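Poly(A) ribonuclease pop2 (Schizosaccharomyces pombe, PDB 3G0Z) shortens mRNA poly(A) tails as a metal-dependent 3'-exoribonuclease of the CCR4-NOT core complex, releasing 5'-AMP. Local coordinates at residues A[50-55]-A[86-91]; A[103-108]-A[240-245]; A[191-196]-A[267-272]. One frame throughout, in Å; residues are numbered along the deposited sequence.

Contact 1 (A[50-55]-A[86-91]). With ZN (zinc ion), chain B.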
loop_
_atom_site.group_PDB
_atom_site.type_symbol
_atom_site.label_atom_id
_atom_site.label_comp_id
_atom_site.label_asym_id
_atom_site.label_seq_id
_atom_site.Cartn_x
_atom_site.Cartn_y
_atom_site.Cartn_z
ATOM N N MET A 50 3.175 -3.527 -0.260
ATOM C CA MET A 50 2.224 -2.785 0.536
ATOM C C MET A 50 0.820 -2.763 -0.060
ATOM O O MET A 50 0.637 -2.790 -1.272
ATOM C CB MET A 50 2.693 -1.357 0.728
ATOM C CG MET A 50 1.582 -0.484 1.294
ATOM S SD MET A 50 2.002 1.251 1.352
ATOM C CE MET A 50 2.851 1.479 -0.201
ATOM N N ASP A 51 -0.164 -2.699 0.827
ATOM C CA ASP A 51 -1.523 -2.433 0.441
ATOM C C ASP A 51 -2.180 -1.534 1.509
ATOM O O ASP A 51 -1.703 -1.472 2.652
ATOM C CB ASP A 51 -2.281 -3.736 0.314
ATOM C CG ASP A 51 -3.717 -3.507 -0.039
ATOM O OD1 ASP A 51 -3.960 -3.090 -1.183
ATOM O OD2 ASP A 51 -4.586 -3.698 0.836
ATOM N N THR A 52 -3.237 -0.810 1.139
ATOM C CA THR A 52 -3.936 0.075 2.088
ATOM C C THR A 52 -5.446 -0.113 2.022
ATOM O O THR A 52 -5.971 -0.481 0.982
ATOM C CB THR A 52 -3.647 1.586 1.827
ATOM O OG1 THR A 52 -4.143 1.959 0.535
ATOM C CG2 THR A 52 -2.155 1.892 1.904
ATOM N N GLU A 53 -6.130 0.114 3.144
ATOM C CA GLU A 53 -7.589 0.198 3.161
ATOM C C GLU A 53 -7.971 1.567 3.693
ATOM O O GLU A 53 -7.508 1.981 4.760
ATOM C CB GLU A 53 -8.218 -0.874 4.064
ATOM C CG GLU A 53 -8.028 -2.289 3.576
ATOM C CD GLU A 53 -8.728 -2.553 2.245
ATOM O OE1 GLU A 53 -9.283 -1.615 1.637
ATOM O OE2 GLU A 53 -8.714 -3.717 1.802
ATOM N N PHE A 54 -8.799 2.276 2.940
ATOM C CA PHE A 54 -9.333 3.557 3.386
ATOM C C PHE A 54 -10.841 3.568 3.095
ATOM O O PHE A 54 -11.347 2.681 2.415
ATOM C CB PHE A 54 -8.609 4.708 2.679
ATOM C CG PHE A 54 -8.607 4.597 1.184
ATOM C CD1 PHE A 54 -9.678 5.066 0.438
ATOM C CD2 PHE A 54 -7.530 4.022 0.519
ATOM C CE1 PHE A 54 -9.682 4.960 -0.950
ATOM C CE2 PHE A 54 -7.520 3.916 -0.867
ATOM C CZ PHE A 54 -8.599 4.387 -1.602
ATOM N N PRO A 55 -11.555 4.574 3.613
ATOM C CA PRO A 55 -13.027 4.678 3.616
ATOM C C PRO A 55 -13.676 4.913 2.245
ATOM O O PRO A 55 -14.720 5.582 2.173
ATOM C CB PRO A 55 -13.288 5.903 4.513
ATOM C CG PRO A 55 -12.066 6.054 5.321
ATOM C CD PRO A 55 -10.936 5.599 4.465
ATOM N N ILE A 86 -7.305 3.599 7.134
ATOM C CA ILE A 86 -7.825 2.648 8.109
ATOM C C ILE A 86 -6.849 1.493 8.377
ATOM O O ILE A 86 -6.633 1.111 9.522
ATOM C CB ILE A 86 -9.220 2.117 7.689
ATOM C CG1 ILE A 86 -10.258 3.225 7.824
ATOM C CG2 ILE A 86 -9.665 0.951 8.579
ATOM C CD1 ILE A 86 -11.599 2.863 7.167
ATOM N N GLN A 87 -6.264 0.935 7.323
ATOM C CA GLN A 87 -5.230 -0.103 7.482
ATOM C C GLN A 87 -4.112 0.085 6.483
ATOM O O GLN A 87 -4.352 0.549 5.365
ATOM C CB GLN A 87 -5.790 -1.508 7.238
ATOM C CG GLN A 87 -6.688 -2.082 8.292
ATOM C CD GLN A 87 -7.046 -3.547 7.995
ATOM O OE1 GLN A 87 -7.168 -3.949 6.835
ATOM N NE2 GLN A 87 -7.188 -4.345 9.043
ATOM N N ILE A 88 -2.898 -0.298 6.881
ATOM C CA ILE A 88 -1.798 -0.507 5.945
ATOM C C ILE A 88 -1.180 -1.882 6.195
ATOM O O ILE A 88 -0.905 -2.251 7.337
ATOM C CB ILE A 88 -0.689 0.545 6.095
ATOM C CG1 ILE A 88 -1.199 1.919 5.680
ATOM C CG2 ILE A 88 0.512 0.159 5.239
ATOM C CD1 ILE A 88 -0.337 3.051 6.202
ATOM N N GLY A 89 -0.991 -2.641 5.124
ATOM C CA GLY A 89 -0.331 -3.931 5.199
ATOM C C GLY A 89 1.068 -3.830 4.620
ATOM O O GLY A 89 1.279 -3.248 3.547
ATOM N N LEU A 90 2.039 -4.365 5.343
ATOM C CA LEU A 90 3.387 -4.488 4.797
ATOM C C LEU A 90 3.853 -5.936 4.852
ATOM O O LEU A 90 3.888 -6.543 5.926
ATOM C CB LEU A 90 4.366 -3.604 5.553
ATOM C CG LEU A 90 4.117 -2.096 5.626
ATOM C CD1 LEU A 90 5.145 -1.456 6.554
ATOM C CD2 LEU A 90 4.187 -1.472 4.228
ATOM N N ALA A 91 4.209 -6.486 3.697
ATOM C CA ALA A 91 4.773 -7.839 3.638
ATOM C C ALA A 91 6.223 -7.795 3.147
ATOM O O ALA A 91 6.496 -7.266 2.076
ATOM C CB ALA A 91 3.930 -8.719 2.725
HETATM ZN ZN ZN B . -6.687 -3.833 0.043
HETATM O O HOH W 1 -6.558 -2.167 -1.836
#
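E53 and Q87 stand side by side on the face of the sheet that carries the zinc: E53 CG packs against Q87 OE1 at 3.8 Å, with the carboxylate and amide planes 37° apart. The bent E53 chain brings OE2 to the metal at 2.7 Å, longer than the 2.2 Å from D51 OD2 to zinc. D51 CG lies anti to the backbone N (chi1 178°), which carries its carboxylate along the strand's direction, toward E53 and the ion. D51 OD1 accepts a hydrogen bond from the zinc-bound water, and D241 OD2 adds another protein ligand.

Behind these ligands, strands 50-53 and 87-91 run antiparallel at 166°. D51 and G89 form one hydrogen-bonded pair, G89 N reaching D51 O at 2.8 Å; E53 and Q87 form the next. A classic beta bulge ends the ladder, because E53 O accepts from both Q87 N at 3.0 Å and I86 N at 2.9 Å. I86 CD1 then meets P55 CG at 3.7 Å. The Q87 amide is held in turn by N109, Q237 and the backbone of A238, so the second shell is itself fixed.

On the reverse face M50, T52, I88 and L90 line up, M50 CB touching L90 CD2 at 3.8 Å, and M50 and I88 pack on helix 169-181. T52 OG1 is hydrogen-bonded to D172 OD1, of another catalytic metal ligand. Alternating metal-binding acidic residues on a central strand, D51 and E53, are the signature of a DEDD exonuclease with an RNase H-like fold.

Contact 2 (A[103-108]-A[240-245]). With ZN (zinc ion), chain B.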
loop_
_atom_site.group_PDB
_atom_site.type_symbol
_atom_site.label_atom_id
_atom_site.label_comp_id
_atom_site.label_asym_id
_atom_site.label_seq_id
_atom_site.Cartn_x
_atom_site.Cartn_y
_atom_site.Cartn_z
ATOM N N ALA A 103 7.123 -13.504 10.235
ATOM C CA ALA A 103 5.816 -13.006 9.819
ATOM C C ALA A 103 5.717 -12.939 8.303
ATOM O O ALA A 103 6.599 -12.411 7.640
ATOM C CB ALA A 103 5.548 -11.615 10.411
ATOM N N CYS A 104 4.638 -13.483 7.761
ATOM C CA CYS A 104 4.341 -13.318 6.345
ATOM C C CYS A 104 3.971 -11.877 6.030
ATOM O O CYS A 104 4.315 -11.362 4.979
ATOM C CB CYS A 104 3.198 -14.242 5.933
ATOM S SG CYS A 104 3.762 -15.917 5.620
ATOM N N THR A 105 3.277 -11.225 6.952
ATOM C CA THR A 105 2.811 -9.871 6.703
ATOM C C THR A 105 2.454 -9.153 8.007
ATOM O O THR A 105 2.084 -9.799 8.999
ATOM C CB THR A 105 1.610 -9.893 5.707
ATOM O OG1 THR A 105 1.283 -8.561 5.302
ATOM C CG2 THR A 105 0.392 -10.535 6.339
ATOM N N TRP A 106 2.615 -7.827 8.018
ATOM C CA TRP A 106 2.127 -6.983 9.118
ATOM C C TRP A 106 0.870 -6.217 8.722
ATOM O O TRP A 106 0.766 -5.699 7.611
ATOM C CB TRP A 106 3.181 -5.973 9.573
ATOM C CG TRP A 106 4.283 -6.574 10.412
ATOM C CD1 TRP A 106 4.363 -6.592 11.780
ATOM C CD2 TRP A 106 5.437 -7.269 9.931
ATOM N NE1 TRP A 106 5.513 -7.245 12.176
ATOM C CE2 TRP A 106 6.186 -7.669 11.062
ATOM C CE3 TRP A 106 5.913 -7.593 8.651
ATOM C CZ2 TRP A 106 7.385 -8.372 10.951
ATOM C CZ3 TRP A 106 7.120 -8.281 8.541
ATOM C CH2 TRP A 106 7.837 -8.667 9.682
ATOM N N GLN A 107 -0.074 -6.122 9.645
ATOM C CA GLN A 107 -1.278 -5.340 9.402
ATOM C C GLN A 107 -1.378 -4.212 10.421
ATOM O O GLN A 107 -1.635 -4.441 11.607
ATOM C CB GLN A 107 -2.513 -6.241 9.454
ATOM C CG GLN A 107 -3.812 -5.550 9.143
ATOM C CD GLN A 107 -4.871 -6.545 8.723
ATOM O OE1 GLN A 107 -5.072 -6.788 7.530
ATOM N NE2 GLN A 107 -5.523 -7.167 9.704
ATOM N N PHE A 108 -1.173 -2.989 9.950
ATOM C CA PHE A 108 -1.215 -1.808 10.817
ATOM C C PHE A 108 -2.613 -1.209 10.817
ATOM O O PHE A 108 -3.136 -0.806 9.774
ATOM C CB PHE A 108 -0.194 -0.766 10.354
ATOM C CG PHE A 108 1.238 -1.232 10.445
ATOM C CD1 PHE A 108 1.999 -0.956 11.576
ATOM C CD2 PHE A 108 1.825 -1.934 9.398
ATOM C CE1 PHE A 108 3.328 -1.390 11.664
ATOM C CE2 PHE A 108 3.151 -2.367 9.469
ATOM C CZ PHE A 108 3.896 -2.106 10.605
ATOM N N SER A 240 -3.486 -9.141 4.350
ATOM C CA SER A 240 -3.675 -10.232 3.391
ATOM C C SER A 240 -3.416 -9.783 1.949
ATOM O O SER A 240 -2.742 -10.467 1.185
ATOM C CB SER A 240 -5.098 -10.795 3.517
ATOM O OG SER A 240 -5.270 -11.919 2.678
ATOM N N ASP A 241 -3.959 -8.632 1.579
ATOM C CA ASP A 241 -3.761 -8.102 0.240
ATOM C C ASP A 241 -2.283 -7.779 -0.014
ATOM O O ASP A 241 -1.792 -7.944 -1.129
ATOM C CB ASP A 241 -4.619 -6.863 0.017
ATOM C CG ASP A 241 -6.115 -7.183 -0.022
ATOM O OD1 ASP A 241 -6.474 -8.339 -0.306
ATOM O OD2 ASP A 241 -6.926 -6.275 0.248
ATOM N N ALA A 242 -1.565 -7.335 1.011
ATOM C CA ALA A 242 -0.146 -7.030 0.806
ATOM C C ALA A 242 0.648 -8.316 0.528
ATOM O O ALA A 242 1.534 -8.352 -0.326
ATOM C CB ALA A 242 0.418 -6.291 1.985
ATOM N N LEU A 243 0.323 -9.368 1.262
ATOM C CA LEU A 243 0.945 -10.670 1.054
ATOM C C LEU A 243 0.676 -11.191 -0.357
ATOM O O LEU A 243 1.573 -11.677 -1.053
ATOM C CB LEU A 243 0.423 -11.666 2.097
ATOM C CG LEU A 243 1.086 -13.045 2.040
ATOM C CD1 LEU A 243 2.607 -12.910 1.933
ATOM C CD2 LEU A 243 0.691 -13.880 3.253
ATOM N N LEU A 244 -0.573 -11.073 -0.778
ATOM C CA LEU A 244 -0.991 -11.536 -2.087
ATOM C C LEU A 244 -0.243 -10.775 -3.175
ATOM O O LEU A 244 0.145 -11.339 -4.199
ATOM C CB LEU A 244 -2.502 -11.345 -2.254
ATOM C CG LEU A 244 -3.097 -12.045 -3.474
ATOM C CD1 LEU A 244 -2.762 -13.526 -3.449
ATOM C CD2 LEU A 244 -4.605 -11.826 -3.551
ATOM N N THR A 245 -0.042 -9.487 -2.936
ATOM C CA THR A 245 0.673 -8.627 -3.871
ATOM C C THR A 245 2.118 -9.114 -4.027
ATOM O O THR A 245 2.613 -9.261 -5.138
ATOM C CB THR A 245 0.641 -7.159 -3.400
ATOM O OG1 THR A 245 -0.723 -6.724 -3.327
ATOM C CG2 THR A 245 1.389 -6.257 -4.365
HETATM ZN ZN ZN B . -6.687 -3.833 0.043
HETATM O O HOH W 2 -5.158 -9.344 6.712
HETATM O O HOH W 1 -6.558 -2.167 -1.836
#
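T105 and L243 mark the nearest backbone approach, with their CA atoms 6.0 Å apart, where strand 105-108 and helix 240-245 pass at 7.9 Å between axes and 146° between chain directions. L243 carries most of the apolar contact. Its CG stands anti to the backbone N (chi1 -176°), directing the isobutyl end toward the start of the strand; there CD2 meets C104 CB at 3.7 Å, while CD1 lies 3.8 Å from C104 O. T105 CB faces L243 CB, and T105 OG1 approaches the methyl of A242. That hydroxyl is hydrogen-bonded to G239 O, with a weak hydrogen bond to L90 O besides.

A polar bridge joins the far end of the interface. Water 2 donates to Q107 OE1 at 2.7 Å and accepts from S240 N at 2.9 Å; Q107 OE1 also accepts from G239 N. One amide oxygen thus serves two backbone N-H groups in the first turn of helix 238-257, one directly and one through water.

The helix so placed presents D241, whose OD2 binds zinc at 2.5 Å while OD1 pairs with R231. One turn on, T245 OG1 donates to D241 O at 2.7 Å, from the opposite face of that carbonyl to T245 N. A helix packed on the sheet and delivering an aspartate to the metal is typical of the last acidic ligand in the DEDD exonuclease site.

Contact 3 (A[191-196]-A[267-272])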
loop_
_atom_site.group_PDB
_atom_site.type_symbol
_atom_site.label_atom_id
_atom_site.label_comp_id
_atom_site.label_asym_id
_atom_site.label_seq_id
_atom_site.Cartn_x
_atom_site.Cartn_y
_atom_site.Cartn_z
ATOM N N GLU A 191 5.003 17.186 -9.183
ATOM C CA GLU A 191 5.659 17.391 -7.900
ATOM C C GLU A 191 5.383 16.220 -6.960
ATOM O O GLU A 191 6.244 15.839 -6.164
ATOM C CB GLU A 191 5.201 18.693 -7.247
ATOM C CG GLU A 191 5.751 18.876 -5.835
ATOM C CD GLU A 191 5.071 20.006 -5.069
ATOM O OE1 GLU A 191 4.212 20.705 -5.660
ATOM O OE2 GLU A 191 5.398 20.191 -3.872
ATOM N N PHE A 192 4.176 15.664 -7.052
ATOM C CA PHE A 192 3.828 14.461 -6.306
ATOM C C PHE A 192 4.796 13.345 -6.660
ATOM O O PHE A 192 5.311 12.657 -5.776
ATOM C CB PHE A 192 2.395 14.036 -6.613
ATOM C CG PHE A 192 1.992 12.702 -6.006
ATOM C CD1 PHE A 192 1.659 12.599 -4.661
ATOM C CD2 PHE A 192 1.915 11.562 -6.794
ATOM C CE1 PHE A 192 1.274 11.374 -4.111
ATOM C CE2 PHE A 192 1.530 10.338 -6.256
ATOM C CZ PHE A 192 1.202 10.239 -4.916
ATOM N N TYR A 193 5.054 13.186 -7.956
ATOM C CA TYR A 193 5.955 12.148 -8.443
ATOM C C TYR A 193 7.395 12.342 -7.966
ATOM O O TYR A 193 8.087 11.374 -7.629
ATOM C CB TYR A 193 5.914 12.074 -9.971
ATOM C CG TYR A 193 6.758 10.958 -10.541
ATOM C CD1 TYR A 193 6.289 9.650 -10.558
ATOM C CD2 TYR A 193 8.030 11.208 -11.047
ATOM C CE1 TYR A 193 7.062 8.619 -11.073
ATOM C CE2 TYR A 193 8.817 10.177 -11.562
ATOM C CZ TYR A 193 8.320 8.886 -11.570
ATOM O OH TYR A 193 9.071 7.857 -12.084
ATOM N N LYS A 194 7.855 13.590 -7.964
ATOM C CA LYS A 194 9.189 13.911 -7.467
ATOM C C LYS A 194 9.347 13.493 -5.999
ATOM O O LYS A 194 10.332 12.863 -5.631
ATOM C CB LYS A 194 9.487 15.407 -7.642
ATOM C CG LYS A 194 10.809 15.870 -7.018
ATOM C CD LYS A 194 10.968 17.402 -7.049
ATOM C CE LYS A 194 11.977 17.853 -8.102
ATOM N NZ LYS A 194 11.623 17.391 -9.481
ATOM N N ILE A 195 8.380 13.847 -5.162
ATOM C CA ILE A 195 8.459 13.507 -3.740
ATOM C C ILE A 195 8.366 11.995 -3.523
ATOM O O ILE A 195 9.117 11.420 -2.744
ATOM C CB ILE A 195 7.362 14.209 -2.930
ATOM C CG1 ILE A 195 7.527 15.728 -3.041
ATOM C CG2 ILE A 195 7.456 13.827 -1.472
ATOM C CD1 ILE A 195 6.369 16.515 -2.439
ATOM N N LEU A 196 7.430 11.369 -4.222
ATOM C CA LEU A 196 7.258 9.922 -4.192
ATOM C C LEU A 196 8.574 9.190 -4.483
ATOM O O LEU A 196 8.919 8.225 -3.805
ATOM C CB LEU A 196 6.173 9.527 -5.201
ATOM C CG LEU A 196 5.739 8.080 -5.447
ATOM C CD1 LEU A 196 6.037 7.185 -4.282
ATOM C CD2 LEU A 196 4.245 8.050 -5.769
ATOM N N ASN A 267 9.519 2.553 -11.066
ATOM C CA ASN A 267 8.929 3.853 -10.771
ATOM C C ASN A 267 7.915 4.311 -11.819
ATOM O O ASN A 267 7.722 5.507 -12.031
ATOM C CB ASN A 267 10.017 4.909 -10.583
ATOM C CG ASN A 267 10.997 4.551 -9.474
ATOM O OD1 ASN A 267 10.887 3.501 -8.850
ATOM N ND2 ASN A 267 11.971 5.424 -9.238
ATOM N N GLN A 268 7.264 3.357 -12.472
ATOM C CA GLN A 268 6.200 3.686 -13.404
ATOM C C GLN A 268 4.879 3.466 -12.704
ATOM O O GLN A 268 4.597 2.357 -12.241
ATOM C CB GLN A 268 6.288 2.827 -14.669
ATOM C CG GLN A 268 7.512 3.112 -15.506
ATOM C CD GLN A 268 7.630 4.585 -15.847
ATOM O OE1 GLN A 268 6.670 5.209 -16.314
ATOM N NE2 GLN A 268 8.803 5.153 -15.603
ATOM N N LEU A 269 4.082 4.529 -12.616
ATOM C CA LEU A 269 2.792 4.484 -11.949
ATOM C C LEU A 269 1.653 4.390 -12.946
ATOM O O LEU A 269 1.583 5.161 -13.906
ATOM C CB LEU A 269 2.590 5.719 -11.067
ATOM C CG LEU A 269 3.602 6.007 -9.962
ATOM C CD1 LEU A 269 2.926 6.839 -8.890
ATOM C CD2 LEU A 269 4.107 4.704 -9.378
ATOM N N TYR A 270 0.756 3.443 -12.704
ATOM C CA TYR A 270 -0.388 3.225 -13.577
ATOM C C TYR A 270 -1.349 4.400 -13.535
ATOM O O TYR A 270 -1.733 4.855 -12.454
ATOM C CB TYR A 270 -1.151 1.964 -13.166
ATOM C CG TYR A 270 -2.357 1.685 -14.044
ATOM C CD1 TYR A 270 -2.201 1.197 -15.338
ATOM C CD2 TYR A 270 -3.649 1.924 -13.586
ATOM C CE1 TYR A 270 -3.301 0.948 -16.151
ATOM C CE2 TYR A 270 -4.758 1.678 -14.388
ATOM C CZ TYR A 270 -4.578 1.185 -15.668
ATOM O OH TYR A 270 -5.673 0.935 -16.470
ATOM N N GLY A 271 -1.746 4.869 -14.714
ATOM C CA GLY A 271 -2.785 5.875 -14.836
ATOM C C GLY A 271 -2.370 7.276 -14.429
ATOM O O GLY A 271 -3.225 8.133 -14.206
ATOM N N LEU A 272 -1.064 7.515 -14.333
ATOM C CA LEU A 272 -0.561 8.826 -13.934
ATOM C C LEU A 272 0.589 9.259 -14.823
ATOM O O LEU A 272 1.498 8.473 -15.085
ATOM C CB LEU A 272 -0.104 8.811 -12.474
ATOM C CG LEU A 272 -1.173 8.564 -11.405
ATOM C CD1 LEU A 272 -0.538 8.293 -10.034
ATOM C CD2 LEU A 272 -2.133 9.740 -11.328
#
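The Y193 ring meets N267 by its edge: N267 O lies in the ring plane, beside CE1 and the hydroxyl, and L269 CG sits near that plane at the same rim, 4.5 Å from CE1. The N267 amide is turned 72° from the ring, and the two side chains cross at about a right angle. In the RNase H-like fold of this deadenylase, the contact ties helix 189-199 to the loop that follows helix 238-257 and ends the modelled chain in a type II beta turn, L269 to L272.

One hydrogen bond makes the polar link, Y193 OH donating to N267 O at 2.7 Å. The hydroxyl is tilted 21° from the carbonyl plane, and N267 CB lies 3.4 Å from the same hydroxyl. Y193 CG extends anti to the backbone N (chi1 -176°), carrying the phenol from the helix flank across to the loop. A phenylalanine in its place would probably leave N267 O without its hydroxyl partner and the loop freer to shift against the helix. The N267 side chain is secured separately, OD1 accepting from N203 N and ND2 donating to P201 O.

Deeper in, L269 points toward the helix and also packs on Y189 and S169, while L196 rests on F173. The two leucines meet tip to tip, with L269 CD1 3.6 Å from L196 CD2.

Overall arrangement
Contacts 1 and 2 are continuous, their centres 9 Å apart. Strands 87-93 and 105-109 are neighbours in the six-stranded mixed sheet, and I88 O and F108 N, 2.7 Å apart, probably bond across the seam; D51 and E53 from contact 1 and D241 from contact 2 converge on one zinc ion. Contact 3 lies about 19 Å from contact 1 and, across the chain's centre, 23 Å from contact 2 between centres. Along the chain contact 1 closes before the others open, whereas contacts 2 and 3 interleave, 191-196 preceding 240-245 and 267-272 following it. The metal site assembles from segments far apart in sequence, while contact 3 joins the loop near the modelled C-terminal end to helix 189-199.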